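PDB 5V2D: dioxygenase from Pseudomonas brassicacearum, which probably cleaves the central carbon-carbon double bond of lignin-derived stilbenes with molecular oxygen, using a non-haem iron ion. Local coordinates for residues Tyr247-Leu252 against Val315-Pro320; Phe279-Arg284 against Trp350-Asn355. One frame throughout, in Å; residues are numbered along the deposited sequence.

How the interactions relate
Both interactions lie in the seam between the same two neighbouring blades of a beta-propeller. Strands 247-252 and 276-283 are adjacent in one blade, and 314-322 and 345-353 in the next. Interaction 1 joins the strands nearer the iron at the propeller axis, and interaction 2 continues the seam outward, their centres about 8 Å apart. Both are largely buried and have no hydrogen bond across them, so within these segments the blades meet through side chains. Interaction 1 uses valine, proline and methionine with one tyrosine; interaction 2 is built on three large aromatic rings. Backbone pairing, Val-315 O to Phe-352 N for example, ties the two together.

Interaction 1. Residues Tyr247-Leu252 against Val315-Pro320; sequences YVVFPL and VYVDMP
Tyr-247, Val-249 and Pro-251 face Val-315, Val-317 and Met-319 across the seam between two blades of the beta-propeller characteristic of carotenoid-cleavage-type oxygenases. Strands 247-252 and 315-320 are second in order in their four-stranded blades and belong to different sheets. Their axes come no nearer than 8.9 Å and run at 47° to each other, too far apart for backbone pairing; because side chains alternate along a strand, every second one points into the seam. The valines and the proline offer compact apolar surfaces, while Tyr-247, at the partly exposed end, can keep its hydroxyl away from the methyls.

Val-315 does the most work, since its two methyls part to serve different partners. CG1 lies anti to the backbone N (chi1 -176°) and slides past Val-249, with Val-249 CG2 3.7 Å away; CG2 turns instead to the ring of Tyr-247, 3.6 Å from its CD2. That methyl approaches the tyrosine obliquely, beside CG and the neighbouring CD2. The ring also rests on Leu-354 and Val-281, which links this contact to the outer part of the seam. Val-249 CG2 has a second neighbour in Val-317 CG2, the two methyls meeting tip to tip at 4.2 Å.

Toward the iron the contact passes from valines to Met-319 and Pro-251. Met-319, whose side chain is about 11 Å from the metal, is long and unbranched and reaches farther from its strand than a valine does. Its last torsion bends the terminal methyl back (chi3 76°), bringing Met-319 CE to 4.3 Å from Pro-251 CG on the proline ring.

Interaction 2. Residues Phe279-Arg284 against Trp350-Asn355; sequences FAVVPR and WTFDLN
The ring of Phe-279 meets Trp-350 with its far end and Phe-352 with one face, joining two neighbouring blades of the beta-propeller along the outer part of their seam. Strands 279-283 and 350-353 are third in order in their blades. Their axes are 9.8 Å apart at closest, and large flat rings can span much of this distance, which suits aromatic residues to the place.

The bump is the far end of Phe-279, and the broad surface receiving it is the indole of Trp-350. Phe-279 CZ stands over the centre of one face of that ring system, 3.5 Å from Trp-350 CE2, in an edge-to-face pair whose planes meet at 55°. With CG of Phe-279 placed anti to the carbonyl carbon (chi1 -59°), the ring projects across the seam at about a right angle to the tryptophan side chain.

Nearer its root, the same phenyl ring takes the tip of Phe-352 on one face. Phe-352 CZ lies 3.5 Å from Phe-279 CG, displaced toward the rim, and the two planes are oblique to each other. Three rings thus form one cluster, which Phe-294 extends by an edge-to-face contact with Phe-352.

Val-281 and Leu-354 continue the packing beside the rings. Val-281 sets CG2 over a face of Phe-352, 4.1 Å from its CG, while its other methyl, CG1, meets Leu-354 CD1. Leu-354 follows the strand end, where the chain turns toward the surface; there the backbone N of Asn-355 bonds to Asp-353 OD1 at 3.0 Å, approaching from above the carboxylate plane, to close an Asx turn.

Interaction 1. Residues Tyr247-Leu252 against Val315-Pro320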
loop_
_atom_site.group_PDB
_atom_site.type_symbol
_atom_site.label_atom_id
_atom_site.label_comp_id
_atom_site.label_asym_id
_atom_site.label_seq_id
_atom_site.Cartn_x
_atom_site.Cartn_y
_atom_site.Cartn_z
ATOM N N TYR A 247 12.817 -12.481 13.431
ATOM C CA TYR A 247 12.902 -11.062 13.780
ATOM C C TYR A 247 11.783 -10.258 13.121
ATOM O O TYR A 247 11.161 -10.687 12.155
ATOM C CB TYR A 247 14.229 -10.453 13.348
ATOM C CG TYR A 247 15.361 -11.033 14.116
ATOM C CD1 TYR A 247 15.665 -10.597 15.399
ATOM C CD2 TYR A 247 16.083 -12.098 13.584
ATOM C CE1 TYR A 247 16.639 -11.206 16.132
ATOM C CE2 TYR A 247 17.091 -12.729 14.322
ATOM C CZ TYR A 247 17.374 -12.252 15.578
ATOM O OH TYR A 247 18.334 -12.805 16.320
ATOM N N VAL A 248 11.561 -9.074 13.672
ATOM C CA VAL A 248 10.684 -8.058 13.109
ATOM C C VAL A 248 11.530 -6.784 13.010
ATOM O O VAL A 248 12.307 -6.506 13.892
ATOM C CB VAL A 248 9.514 -7.883 14.062
ATOM C CG1 VAL A 248 8.661 -6.710 13.678
ATOM C CG2 VAL A 248 8.670 -9.135 14.018
ATOM N N VAL A 249 11.368 -6.008 11.935
ATOM C CA VAL A 249 12.069 -4.758 11.718
ATOM C C VAL A 249 11.049 -3.656 11.424
ATOM O O VAL A 249 10.197 -3.815 10.526
ATOM C CB VAL A 249 13.028 -4.860 10.531
ATOM C CG1 VAL A 249 13.779 -3.545 10.330
ATOM C CG2 VAL A 249 13.994 -6.013 10.757
ATOM N N PHE A 250 11.132 -2.564 12.179
ATOM C CA PHE A 250 10.275 -1.372 12.006
ATOM C C PHE A 250 11.146 -0.261 11.369
ATOM O O PHE A 250 12.037 0.269 12.010
ATOM C CB PHE A 250 9.851 -0.843 13.337
ATOM C CG PHE A 250 8.891 -1.715 14.081
ATOM C CD1 PHE A 250 9.305 -2.921 14.627
ATOM C CD2 PHE A 250 7.633 -1.209 14.443
ATOM C CE1 PHE A 250 8.422 -3.740 15.343
ATOM C CE2 PHE A 250 6.708 -1.989 15.215
ATOM C CZ PHE A 250 7.122 -3.263 15.661
ATOM N N PRO A 251 10.860 0.118 10.141
ATOM C CA PRO A 251 11.585 1.250 9.522
ATOM C C PRO A 251 10.864 2.548 9.875
ATOM O O PRO A 251 9.738 2.812 9.434
ATOM C CB PRO A 251 11.537 0.942 8.007
ATOM C CG PRO A 251 10.829 -0.398 7.919
ATOM C CD PRO A 251 10.051 -0.602 9.158
ATOM N N LEU A 252 11.502 3.411 10.642
ATOM C CA LEU A 252 10.963 4.728 10.953
ATOM C C LEU A 252 11.424 5.715 9.898
ATOM O O LEU A 252 12.612 6.048 9.804
ATOM C CB LEU A 252 11.450 5.242 12.335
ATOM C CG LEU A 252 10.581 4.743 13.472
ATOM C CD1 LEU A 252 10.781 3.252 13.599
ATOM C CD2 LEU A 252 10.922 5.425 14.751
ATOM N N VAL A 315 19.914 -9.838 9.839
ATOM C CA VAL A 315 18.610 -9.635 9.248
ATOM C C VAL A 315 18.766 -8.843 7.936
ATOM O O VAL A 315 19.404 -7.786 7.919
ATOM C CB VAL A 315 17.744 -8.842 10.240
ATOM C CG1 VAL A 315 16.344 -8.717 9.655
ATOM C CG2 VAL A 315 17.647 -9.607 11.526
ATOM N N TYR A 316 18.177 -9.337 6.856
ATOM C CA TYR A 316 18.240 -8.690 5.585
ATOM C C TYR A 316 16.843 -8.178 5.194
ATOM O O TYR A 316 15.876 -8.949 5.216
ATOM C CB TYR A 316 18.764 -9.688 4.528
ATOM C CG TYR A 316 20.095 -10.299 4.876
ATOM C CD1 TYR A 316 20.163 -11.528 5.511
ATOM C CD2 TYR A 316 21.300 -9.660 4.555
ATOM C CE1 TYR A 316 21.379 -12.097 5.826
ATOM C CE2 TYR A 316 22.536 -10.237 4.856
ATOM C CZ TYR A 316 22.562 -11.436 5.484
ATOM O OH TYR A 316 23.759 -12.036 5.846
ATOM N N VAL A 317 16.759 -6.929 4.750
ATOM C CA VAL A 317 15.488 -6.347 4.315
ATOM C C VAL A 317 15.668 -5.697 2.957
ATOM O O VAL A 317 16.500 -4.798 2.805
ATOM C CB VAL A 317 15.020 -5.288 5.313
ATOM C CG1 VAL A 317 13.666 -4.749 4.924
ATOM C CG2 VAL A 317 14.855 -5.929 6.698
ATOM N N ASP A 318 14.857 -6.080 1.999
ATOM C CA ASP A 318 14.861 -5.532 0.642
ATOM C C ASP A 318 13.705 -4.577 0.425
ATOM O O ASP A 318 12.545 -4.911 0.736
ATOM C CB ASP A 318 14.822 -6.657 -0.392
ATOM C CG ASP A 318 16.040 -7.612 -0.284
ATOM O OD1 ASP A 318 15.970 -8.823 -0.726
ATOM O OD2 ASP A 318 17.066 -7.152 0.255
ATOM N N MET A 319 14.012 -3.385 -0.069
ATOM C CA MET A 319 13.017 -2.361 -0.281
ATOM C C MET A 319 13.568 -1.247 -1.200
ATOM O O MET A 319 14.740 -0.989 -1.184
ATOM C CB MET A 319 12.648 -1.684 1.058
ATOM C CG MET A 319 13.800 -1.022 1.733
ATOM S SD MET A 319 13.388 0.087 3.128
ATOM C CE MET A 319 13.041 -1.139 4.337
ATOM N N PRO A 320 12.682 -0.523 -1.891
ATOM C CA PRO A 320 13.091 0.758 -2.503
ATOM C C PRO A 320 13.514 1.701 -1.400
ATOM O O PRO A 320 12.953 1.655 -0.270
ATOM C CB PRO A 320 11.832 1.243 -3.214
ATOM C CG PRO A 320 10.945 0.055 -3.286
ATOM C CD PRO A 320 11.263 -0.807 -2.093
#

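Interaction 2. Residues Phe279-Arg284 against Trp350-Asn355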
loop_
_atom_site.group_PDB
_atom_site.type_symbol
_atom_site.label_atom_id
_atom_site.label_comp_id
_atom_site.label_asym_id
_atom_site.label_seq_id
_atom_site.Cartn_x
_atom_site.Cartn_y
_atom_site.Cartn_z
ATOM N N PHE A 279 15.861 2.124 12.276
ATOM C CA PHE A 279 15.261 0.793 12.234
ATOM C C PHE A 279 15.300 0.177 13.624
ATOM O O PHE A 279 16.404 0.113 14.242
ATOM C CB PHE A 279 16.052 -0.093 11.283
ATOM C CG PHE A 279 16.117 0.442 9.878
ATOM C CD1 PHE A 279 17.092 1.369 9.498
ATOM C CD2 PHE A 279 15.165 0.047 8.943
ATOM C CE1 PHE A 279 17.168 1.854 8.232
ATOM C CE2 PHE A 279 15.232 0.513 7.644
ATOM C CZ PHE A 279 16.230 1.396 7.270
ATOM N N ALA A 280 14.158 -0.288 14.113
ATOM C CA ALA A 280 14.106 -1.111 15.311
ATOM C C ALA A 280 14.046 -2.580 14.914
ATOM O O ALA A 280 13.235 -2.971 14.099
ATOM C CB ALA A 280 12.887 -0.761 16.114
ATOM N N VAL A 281 14.907 -3.413 15.478
ATOM C CA VAL A 281 14.968 -4.823 15.147
ATOM C C VAL A 281 14.789 -5.577 16.439
ATOM O O VAL A 281 15.447 -5.272 17.431
ATOM C CB VAL A 281 16.337 -5.189 14.555
ATOM C CG1 VAL A 281 16.406 -6.668 14.291
ATOM C CG2 VAL A 281 16.690 -4.388 13.333
ATOM N N VAL A 282 13.798 -6.443 16.484
ATOM C CA VAL A 282 13.480 -7.138 17.684
ATOM C C VAL A 282 13.151 -8.593 17.415
ATOM O O VAL A 282 12.535 -8.896 16.396
ATOM C CB VAL A 282 12.323 -6.418 18.409
ATOM C CG1 VAL A 282 11.016 -6.419 17.638
ATOM C CG2 VAL A 282 12.127 -7.032 19.773
ATOM N N PRO A 283 13.519 -9.491 18.324
ATOM C CA PRO A 283 13.073 -10.876 18.102
ATOM C C PRO A 283 11.585 -11.006 18.097
ATOM O O PRO A 283 10.873 -10.368 18.898
ATOM C CB PRO A 283 13.684 -11.714 19.295
ATOM C CG PRO A 283 14.801 -10.862 19.795
ATOM C CD PRO A 283 14.464 -9.411 19.453
ATOM N N ARG A 284 11.121 -11.865 17.199
ATOM C CA ARG A 284 9.738 -12.047 16.955
ATOM C C ARG A 284 8.973 -12.569 18.165
ATOM O O ARG A 284 7.794 -12.261 18.375
ATOM C CB ARG A 284 9.630 -13.003 15.805
ATOM C CG ARG A 284 8.271 -13.004 15.179
ATOM C CD ARG A 284 8.333 -13.593 13.759
ATOM N NE ARG A 284 7.092 -14.356 13.559
ATOM C CZ ARG A 284 6.835 -15.131 12.546
ATOM N NH1 ARG A 284 5.694 -15.785 12.525
ATOM N NH2 ARG A 284 7.724 -15.295 11.560
ATOM N N TRP A 350 19.126 -3.823 2.924
ATOM C CA TRP A 350 19.719 -3.454 4.215
ATOM C C TRP A 350 20.142 -4.733 4.944
ATOM O O TRP A 350 19.427 -5.741 4.919
ATOM C CB TRP A 350 18.679 -2.774 5.078
ATOM C CG TRP A 350 18.121 -1.538 4.536
ATOM C CD1 TRP A 350 16.988 -1.429 3.838
ATOM C CD2 TRP A 350 18.571 -0.211 4.796
ATOM N NE1 TRP A 350 16.727 -0.102 3.562
ATOM C CE2 TRP A 350 17.666 0.665 4.177
ATOM C CE3 TRP A 350 19.672 0.330 5.474
ATOM C CZ2 TRP A 350 17.831 2.034 4.167
ATOM C CZ3 TRP A 350 19.837 1.721 5.448
ATOM C CH2 TRP A 350 18.929 2.541 4.828
ATOM N N THR A 351 21.280 -4.683 5.645
ATOM C CA THR A 351 21.791 -5.793 6.410
ATOM C C THR A 351 21.995 -5.284 7.866
ATOM O O THR A 351 22.717 -4.265 8.079
ATOM C CB THR A 351 23.148 -6.189 5.834
ATOM O OG1 THR A 351 22.953 -6.651 4.474
ATOM C CG2 THR A 351 23.763 -7.364 6.660
ATOM N N PHE A 352 21.284 -5.875 8.815
ATOM C CA PHE A 352 21.326 -5.469 10.217
ATOM C C PHE A 352 22.032 -6.648 10.940
ATOM O O PHE A 352 21.456 -7.713 11.129
ATOM C CB PHE A 352 19.926 -5.233 10.801
ATOM C CG PHE A 352 19.142 -4.202 10.055
ATOM C CD1 PHE A 352 18.195 -4.594 9.113
ATOM C CD2 PHE A 352 19.436 -2.874 10.145
ATOM C CE1 PHE A 352 17.449 -3.657 8.434
ATOM C CE2 PHE A 352 18.714 -1.931 9.447
ATOM C CZ PHE A 352 17.716 -2.328 8.567
ATOM N N ASP A 353 23.287 -6.415 11.288
ATOM C CA ASP A 353 24.128 -7.434 11.910
ATOM C C ASP A 353 24.010 -7.243 13.390
ATOM O O ASP A 353 24.579 -6.239 13.941
ATOM C CB ASP A 353 25.574 -7.297 11.458
ATOM C CG ASP A 353 26.480 -8.449 12.001
ATOM O OD1 ASP A 353 26.054 -9.254 12.893
ATOM O OD2 ASP A 353 27.554 -8.620 11.383
ATOM N N LEU A 354 23.249 -8.144 14.032
ATOM C CA LEU A 354 22.973 -7.968 15.430
ATOM C C LEU A 354 24.261 -8.170 16.339
ATOM O O LEU A 354 24.241 -7.815 17.507
ATOM C CB LEU A 354 21.908 -8.972 15.859
ATOM C CG LEU A 354 20.432 -8.658 16.060
ATOM C CD1 LEU A 354 20.038 -7.162 16.059
ATOM C CD2 LEU A 354 19.573 -9.543 15.155
ATOM N N ASN A 355 25.271 -8.814 15.762
ATOM C CA ASN A 355 26.540 -9.096 16.525
ATOM C C ASN A 355 27.645 -8.145 16.263
ATOM O O ASN A 355 28.825 -8.436 16.502
ATOM C CB ASN A 355 27.029 -10.473 16.151
ATOM C CG ASN A 355 26.058 -11.509 16.588
ATOM O OD1 ASN A 355 25.481 -11.337 17.668
ATOM N ND2 ASN A 355 25.757 -12.463 15.716
#